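Local coordinates for VgrG protein (PDB 4DTH) that binds ATP and magnesium ions and probably cross-links actin, as the actin cross-linking toxin domain of a Vibrio cholerae VgrG protein, at residues 296-299 with 300-304. Sequence-based numbering, arbitrary orientation.
Sequences KAVM and KHIKP
His301 folds its imidazole back along the helix onto the previous turn, where His301 ND1 donates to Ala297 O at 2.7 Å. The bond is nearly straight (N-H...O 170°) and the oxygen sits exactly in the ring plane, so the ring meets the carbonyl edge-on. CG lies beside the backbone N (chi1 -74°), which lets the ring reach back one turn; the bond then fixes its rotation and shows that ND1 carries a hydrogen. Ala297 O also keeps a weak backbone bond to His301 N at 3.4 Å, so one carbonyl takes both N-H groups of a single residue.

A different face of the helix carries Met299 and Ile302, which run side by side in the same direction. The methionine is bent at chi2 and chi3, bringing both SD and CE alongside the end of the isoleucine, with Met299 CE 3.8 Å from Ile302 CD1. Val298 CG1 comes to Ile302 CD1 more loosely, at 4.2 Å. Tyr235 of helix 221-245 and Phe319 of helix 312-323 pack on both Met299 and Ile302, while the histidine side chain touches Phe228 and Leu212.

On the exposed side, Lys300 bends so that Lys300 CD passes 3.4 Å from Lys296 O, the oxygen that accepts Lys300 N at 3.0 Å. Lys300 NZ stays 6.4 Å from Lys296 NZ, two like charges not in contact.

Pro304 lacks an N-H for the preceding turn, and the helix kinks there. Just before it, Ile302 N binds Met299 O at 3.2 Å from well above the carbonyl plane, an i to i+3 bond. This is one amphipathic helix, 292-307, joining a helical bundle of the actin cross-linking domain remote from the ATP site, with a histidine-to-i-4-carbonyl bond on one flank and a proline kink.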
# COMPACT_ATOMS: atom_id res chain seq x y z
N LYS A 296 4.73 1.62 -28.47
CA LYS A 296 4.45 0.51 -29.39
C LYS A 296 5.65 -0.43 -29.46
O LYS A 296 5.47 -1.65 -29.33
CB LYS A 296 4.04 1.02 -30.79
CG LYS A 296 2.56 1.39 -30.91
CD LYS A 296 2.17 1.84 -32.34
CE LYS A 296 0.70 2.16 -32.47
NZ LYS A 296 0.33 2.65 -33.83
N ALA A 297 6.88 0.13 -29.57
CA ALA A 297 8.14 -0.62 -29.64
C ALA A 297 8.41 -1.39 -28.34
O ALA A 297 8.80 -2.56 -28.40
CB ALA A 297 9.30 0.33 -29.94
N VAL A 298 8.17 -0.76 -27.17
CA VAL A 298 8.35 -1.41 -25.87
C VAL A 298 7.38 -2.60 -25.75
O VAL A 298 7.82 -3.72 -25.49
CB VAL A 298 8.17 -0.41 -24.68
CG1 VAL A 298 8.01 -1.15 -23.35
CG2 VAL A 298 9.33 0.58 -24.61
N MET A 299 6.07 -2.35 -25.95
CA MET A 299 5.01 -3.36 -25.82
C MET A 299 5.20 -4.56 -26.74
O MET A 299 5.05 -5.70 -26.28
CB MET A 299 3.61 -2.75 -25.95
CG MET A 299 3.30 -1.69 -24.89
SD MET A 299 3.77 -2.13 -23.19
CE MET A 299 2.79 -3.51 -22.94
N LYS A 300 5.56 -4.30 -28.00
CA LYS A 300 5.79 -5.34 -29.01
C LYS A 300 6.91 -6.29 -28.57
O LYS A 300 6.80 -7.50 -28.80
CB LYS A 300 6.10 -4.71 -30.38
CG LYS A 300 5.00 -4.91 -31.43
CD LYS A 300 4.45 -3.59 -31.95
CE LYS A 300 3.29 -3.75 -32.91
NZ LYS A 300 3.46 -2.87 -34.10
N HIS A 301 7.95 -5.77 -27.88
CA HIS A 301 9.10 -6.57 -27.42
C HIS A 301 8.88 -7.37 -26.13
O HIS A 301 9.68 -8.27 -25.84
CB HIS A 301 10.36 -5.71 -27.34
CG HIS A 301 10.94 -5.41 -28.69
ND1 HIS A 301 10.57 -4.28 -29.39
CD2 HIS A 301 11.83 -6.12 -29.42
CE1 HIS A 301 11.25 -4.33 -30.53
NE2 HIS A 301 12.03 -5.41 -30.58
N ILE A 302 7.81 -7.08 -25.37
CA ILE A 302 7.54 -7.82 -24.13
C ILE A 302 7.06 -9.25 -24.40
O ILE A 302 7.51 -10.16 -23.70
CB ILE A 302 6.59 -7.05 -23.17
CG1 ILE A 302 7.19 -5.68 -22.79
CG2 ILE A 302 6.30 -7.89 -21.90
CD1 ILE A 302 6.26 -4.76 -21.96
N LYS A 303 6.11 -9.44 -25.34
CA LYS A 303 5.51 -10.75 -25.70
C LYS A 303 6.57 -11.89 -25.81
O LYS A 303 6.40 -12.90 -25.11
CB LYS A 303 4.66 -10.67 -27.00
CG LYS A 303 3.45 -9.72 -26.95
CD LYS A 303 2.65 -9.75 -28.28
CE LYS A 303 1.50 -8.76 -28.28
NZ LYS A 303 0.43 -9.10 -29.26
N PRO A 304 7.68 -11.75 -26.58
CA PRO A 304 8.65 -12.86 -26.66
C PRO A 304 9.39 -13.15 -25.36
O PRO A 304 9.82 -14.28 -25.18
CB PRO A 304 9.62 -12.45 -27.78
CG PRO A 304 9.08 -11.22 -28.38
CD PRO A 304 8.05 -10.64 -27.48